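Local coordinates for protein glucokinase (Streptomyces griseus, PDB 3VGM) that probably phosphorylates D-glucose with ATP to give D-glucose 6-phosphate and ADP, as a zinc-containing bacterial glucokinase of the ROK family, at residues K13-V18 and T28-T33; V125-L130 and A255-G260. All blocks are in the same frame, centred on the assembly; numbering follows the deposited sequence.

Interaction 1 (K13-V18 and T28-T33)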
loop_
_atom_site.group_PDB
_atom_site.type_symbol
_atom_site.label_atom_id
_atom_site.label_comp_id
_atom_site.label_asym_id
_atom_site.label_seq_id
_atom_site.Cartn_x
_atom_site.Cartn_y
_atom_site.Cartn_z
ATOM N N LYS A 13 -1.448 -4.773 35.811
ATOM C CA LYS A 13 -1.779 -5.711 36.872
ATOM C C LYS A 13 -1.630 -7.174 36.442
ATOM O O LYS A 13 -1.753 -7.503 35.257
ATOM C CB LYS A 13 -3.193 -5.432 37.387
ATOM C CG LYS A 13 -4.268 -5.506 36.337
ATOM C CD LYS A 13 -5.677 -5.472 36.949
ATOM C CE LYS A 13 -6.634 -6.299 36.078
ATOM N NZ LYS A 13 -8.085 -6.236 36.479
ATOM N N ILE A 14 -1.314 -8.020 37.417
ATOM C CA ILE A 14 -1.310 -9.466 37.288
ATOM C C ILE A 14 -2.465 -9.963 38.154
ATOM O O ILE A 14 -2.540 -9.649 39.363
ATOM C CB ILE A 14 0.035 -10.062 37.768
ATOM C CG1 ILE A 14 1.186 -9.578 36.862
ATOM C CG2 ILE A 14 -0.029 -11.596 37.844
ATOM C CD1 ILE A 14 2.598 -9.813 37.450
ATOM N N ALA A 15 -3.394 -10.692 37.537
ATOM C CA ALA A 15 -4.560 -11.207 38.272
ATOM C C ALA A 15 -4.522 -12.727 38.270
ATOM O O ALA A 15 -4.231 -13.344 37.229
ATOM C CB ALA A 15 -5.843 -10.719 37.625
ATOM N N ALA A 16 -4.806 -13.337 39.424
ATOM C CA ALA A 16 -4.940 -14.782 39.486
ATOM C C ALA A 16 -6.332 -15.078 40.049
ATOM O O ALA A 16 -6.833 -14.320 40.879
ATOM C CB ALA A 16 -3.866 -15.404 40.378
ATOM N N GLY A 17 -6.955 -16.137 39.565
ATOM C CA GLY A 17 -8.290 -16.501 40.012
ATOM C C GLY A 17 -8.442 -18.011 40.079
ATOM O O GLY A 17 -7.917 -18.735 39.234
ATOM N N VAL A 18 -9.137 -18.487 41.111
ATOM C CA VAL A 18 -9.530 -19.891 41.194
ATOM C C VAL A 18 -10.750 -20.085 40.321
ATOM O O VAL A 18 -11.726 -19.326 40.430
ATOM C CB VAL A 18 -9.851 -20.288 42.638
ATOM C CG1 VAL A 18 -10.547 -21.652 42.696
ATOM C CG2 VAL A 18 -8.566 -20.285 43.456
ATOM N N THR A 28 -10.470 -13.892 43.180
ATOM C CA THR A 28 -9.568 -13.119 42.298
ATOM C C THR A 28 -8.636 -12.293 43.182
ATOM O O THR A 28 -9.080 -11.608 44.112
ATOM C CB THR A 28 -10.333 -12.171 41.338
ATOM O OG1 THR A 28 -11.321 -12.907 40.604
ATOM C CG2 THR A 28 -9.367 -11.514 40.318
ATOM N N PHE A 29 -7.343 -12.352 42.888
ATOM C CA PHE A 29 -6.377 -11.553 43.625
ATOM C C PHE A 29 -5.478 -10.880 42.618
ATOM O O PHE A 29 -4.956 -11.530 41.705
ATOM C CB PHE A 29 -5.584 -12.427 44.598
ATOM C CG PHE A 29 -4.631 -11.649 45.454
ATOM C CD1 PHE A 29 -5.094 -10.605 46.266
ATOM C CD2 PHE A 29 -3.268 -11.940 45.446
ATOM C CE1 PHE A 29 -4.204 -9.858 47.050
ATOM C CE2 PHE A 29 -2.370 -11.206 46.228
ATOM C CZ PHE A 29 -2.837 -10.169 47.033
ATOM N N LYS A 30 -5.309 -9.576 42.777
ATOM C CA LYS A 30 -4.528 -8.806 41.830
ATOM C C LYS A 30 -3.286 -8.237 42.514
ATOM O O LYS A 30 -3.327 -7.868 43.704
ATOM C CB LYS A 30 -5.389 -7.697 41.244
ATOM C CG LYS A 30 -6.704 -8.195 40.677
ATOM C CD LYS A 30 -7.569 -7.076 40.203
ATOM C CE LYS A 30 -8.953 -7.587 39.838
ATOM N NZ LYS A 30 -9.685 -6.495 39.142
ATOM N N VAL A 31 -2.183 -8.192 41.772
ATOM C CA VAL A 31 -0.934 -7.573 42.236
ATOM C C VAL A 31 -0.403 -6.645 41.137
ATOM O O VAL A 31 -0.693 -6.838 39.934
ATOM C CB VAL A 31 0.166 -8.608 42.652
ATOM C CG1 VAL A 31 -0.283 -9.479 43.861
ATOM C CG2 VAL A 31 0.573 -9.479 41.490
ATOM N N ALA A 32 0.353 -5.622 41.537
ATOM C CA ALA A 32 0.902 -4.689 40.541
ATOM C C ALA A 32 1.938 -5.419 39.717
ATOM O O ALA A 32 2.721 -6.216 40.250
ATOM C CB ALA A 32 1.535 -3.473 41.230
ATOM N N THR A 33 1.943 -5.171 38.415
ATOM C CA THR A 33 3.017 -5.684 37.571
ATOM C C THR A 33 4.282 -4.875 37.867
ATOM O O THR A 33 4.280 -3.662 37.683
ATOM C CB THR A 33 2.693 -5.549 36.081
ATOM O OG1 THR A 33 1.438 -6.182 35.803
ATOM C CG2 THR A 33 3.808 -6.180 35.240
#
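The carbonyl oxygen of Val31 takes the N-H of Ile14 at 2.8 Å (Ile14 N to Val31 O), with an N-H...O angle of 176°, and the CA-H of Lys13 adds a weaker contact to the same oxygen. The return bond, Val31 N to Ile14 O, is equally short at 2.8 Å, with the CA-H of Lys30 near its acceptor. Two residues along, Ala16 and Phe29 exchange a second reciprocal pair, Ala16 N to Phe29 O and Phe29 N to Ala16 O. Such alternation of hydrogen-bonded pairs with the non-hydrogen-bonded pair Ala15-Lys30 marks an antiparallel ladder, its strand axes at 158°, and as strands 13-19 and 25-32 are consecutive it is a beta hairpin. Strand 25-32 is outermost within this chain in the N-terminal sheet of this actin-like ATPase fold, and 13-19 pairs on its other side with strand 3-9. On the face carrying Ile14 and Val31, Ile14 CB meets Val31 CG2 at 3.8 Å, and both side chains touch Ala43 of helix 37-52. Lys30 lies on the other face, its CG 4.1 Å from Ala15 CB. Its chain is extended beyond CG, while that of Lys13 bends at chi3 (-148°), and the two cross obliquely with Lys13 NZ 3.1 Å from Lys30 NZ, an approach of like charges, probably unfavourable unless screened. Past the strand end, Thr33 OG1 rests 3.6 Å from Ile14 CG1 and is hydrogen-bonded to Gly10 O.

Interaction 2 (V125-L130 and A255-G260)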
loop_
_atom_site.group_PDB
_atom_site.type_symbol
_atom_site.label_atom_id
_atom_site.label_comp_id
_atom_site.label_asym_id
_atom_site.label_seq_id
_atom_site.Cartn_x
_atom_site.Cartn_y
_atom_site.Cartn_z
ATOM N N VAL A 125 -13.834 -22.222 15.214
ATOM C CA VAL A 125 -14.031 -20.779 15.468
ATOM C C VAL A 125 -12.684 -20.089 15.533
ATOM O O VAL A 125 -11.682 -20.720 15.878
ATOM C CB VAL A 125 -14.936 -20.447 16.730
ATOM C CG1 VAL A 125 -15.852 -21.582 17.082
ATOM C CG2 VAL A 125 -14.142 -20.070 17.943
ATOM N N ILE A 126 -12.658 -18.827 15.145
ATOM C CA ILE A 126 -11.449 -18.023 15.222
ATOM C C ILE A 126 -11.793 -16.879 16.158
ATOM O O ILE A 126 -12.808 -16.184 15.955
ATOM C CB ILE A 126 -11.037 -17.477 13.826
ATOM C CG1 ILE A 126 -10.642 -18.615 12.843
ATOM C CG2 ILE A 126 -9.961 -16.394 13.945
ATOM C CD1 ILE A 126 -9.423 -19.476 13.303
ATOM N N CYS A 127 -10.981 -16.706 17.199
ATOM C CA CYS A 127 -11.217 -15.613 18.162
ATOM C C CYS A 127 -10.190 -14.529 17.908
ATOM O O CYS A 127 -9.034 -14.849 17.632
ATOM C CB CYS A 127 -11.060 -16.131 19.579
ATOM S SG CYS A 127 -12.224 -17.450 19.915
ATOM N N ILE A 128 -10.595 -13.255 17.971
ATOM C CA ILE A 128 -9.656 -12.166 17.787
ATOM C C ILE A 128 -9.799 -11.251 19.014
ATOM O O ILE A 128 -10.916 -11.016 19.471
ATOM C CB ILE A 128 -9.984 -11.348 16.501
ATOM C CG1 ILE A 128 -9.824 -12.207 15.235
ATOM C CG2 ILE A 128 -9.107 -10.119 16.390
ATOM C CD1 ILE A 128 -8.470 -12.720 15.054
ATOM N N THR A 129 -8.680 -10.767 19.535
ATOM C CA THR A 129 -8.686 -9.808 20.634
ATOM C C THR A 129 -8.118 -8.494 20.126
ATOM O O THR A 129 -6.952 -8.428 19.744
ATOM C CB THR A 129 -7.833 -10.309 21.823
ATOM O OG1 THR A 129 -8.274 -11.620 22.211
ATOM C CG2 THR A 129 -8.004 -9.371 23.021
ATOM N N LEU A 130 -8.961 -7.463 20.099
ATOM C CA LEU A 130 -8.547 -6.107 19.744
ATOM C C LEU A 130 -8.318 -5.324 21.024
ATOM O O LEU A 130 -9.271 -4.803 21.624
ATOM C CB LEU A 130 -9.644 -5.442 18.894
ATOM C CG LEU A 130 -10.044 -6.222 17.629
ATOM C CD1 LEU A 130 -11.240 -5.568 16.914
ATOM C CD2 LEU A 130 -8.856 -6.383 16.649
ATOM N N ALA A 255 -17.638 -19.295 12.861
ATOM C CA ALA A 255 -17.828 -18.003 13.529
ATOM C C ALA A 255 -16.505 -17.387 13.880
ATOM O O ALA A 255 -15.535 -18.099 14.144
ATOM C CB ALA A 255 -18.645 -18.191 14.854
ATOM N N PHE A 256 -16.507 -16.059 13.926
ATOM C CA PHE A 256 -15.462 -15.262 14.539
ATOM C C PHE A 256 -16.020 -14.732 15.864
ATOM O O PHE A 256 -17.211 -14.363 15.935
ATOM C CB PHE A 256 -15.135 -14.080 13.658
ATOM C CG PHE A 256 -14.435 -14.466 12.406
ATOM C CD1 PHE A 256 -13.063 -14.750 12.431
ATOM C CD2 PHE A 256 -15.141 -14.576 11.208
ATOM C CE1 PHE A 256 -12.386 -15.139 11.247
ATOM C CE2 PHE A 256 -14.473 -14.973 10.009
ATOM C CZ PHE A 256 -13.105 -15.241 10.039
ATOM N N ILE A 257 -15.179 -14.743 16.895
ATOM C CA ILE A 257 -15.535 -14.127 18.187
ATOM C C ILE A 257 -14.614 -12.941 18.346
ATOM O O ILE A 257 -13.399 -13.108 18.362
ATOM C CB ILE A 257 -15.380 -15.111 19.358
ATOM C CG1 ILE A 257 -16.271 -16.339 19.121
ATOM C CG2 ILE A 257 -15.774 -14.419 20.691
ATOM C CD1 ILE A 257 -16.056 -17.418 20.128
ATOM N N VAL A 258 -15.180 -11.742 18.438
ATOM C CA VAL A 258 -14.387 -10.528 18.460
ATOM C C VAL A 258 -14.472 -9.958 19.882
ATOM O O VAL A 258 -15.560 -9.660 20.382
ATOM C CB VAL A 258 -14.903 -9.492 17.457
ATOM C CG1 VAL A 258 -14.077 -8.187 17.554
ATOM C CG2 VAL A 258 -14.829 -10.081 16.022
ATOM N N GLY A 259 -13.318 -9.838 20.524
ATOM C CA GLY A 259 -13.261 -9.372 21.902
ATOM C C GLY A 259 -12.138 -8.377 22.069
ATOM O O GLY A 259 -11.626 -7.823 21.084
ATOM N N GLY A 260 -11.761 -8.160 23.327
ATOM C CA GLY A 260 -10.730 -7.169 23.694
ATOM C C GLY A 260 -11.307 -5.805 24.029
ATOM O O GLY A 260 -12.481 -5.528 23.769
#
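With chi1 of Phe256 at -70°, CG sits beside the backbone N and the ring lies alongside Ile126, both side chains pointing the same way; Ile126 CB comes obliquely to the ring, 3.7 Å from Phe256 CD1. On the opposite face Ile257 has CG1 anti to its carbonyl carbon and an extended chi2 of 173°, which brings CD1 against two residues of the partner strand at once: Ile257 CD1 lies 3.8 Å from Cys127 SG and 3.9 Å from Val125 CG2. Between these two layers of side chains the strands run parallel, their axes 17° apart. Ile126, Ile128 and Leu130 give their N-H groups to the carbonyls of Ala255, Ile257 and Gly259, while the carbonyls of Ile126 and Ile128 receive Ile257 N and Gly259 N, the staggered pattern of a parallel ladder. The Ile128 N to Ile257 O bond is the shortest at 2.8 Å. Leu130 N to Gly259 O, at 2.9 Å, closes the ladder. At this end Thr129 CG2 packs 3.6 Å from Gly260 CA, directly on the glycine backbone. Within the mixed C-terminal sheet, strand 134-140 flanks 125-130 and strand 291-294 flanks 255-259; helix 227-251 packs on the Ile126, Ile128 and Phe256 face, and helix 105-116 on the Cys127 and Ile257 face.

How the interactions relate
Interactions 1 and 2 lie in separate five-stranded sheets of one chain, and the two sheets share the same 3-2-1-4-5 strand order, the duplicated core expected of the actin-like ATPase clan. Their centres are 24 Å apart and their nearest atoms about 13 Å, without touching. Interaction 1 is a local hairpin at one sheet's edge, whereas interaction 2 joins strands far apart in sequence at the centre of the other. Bound glucose is approached unequally: the Thr129 side chain in interaction 2 is about 6 Å from it, that of Thr33 in interaction 1 about 13 Å. The same Thr129 side chain is about 8 Å from the potassium ion, and the Ile128 side chain about 11 Å from that of zinc ligand His157.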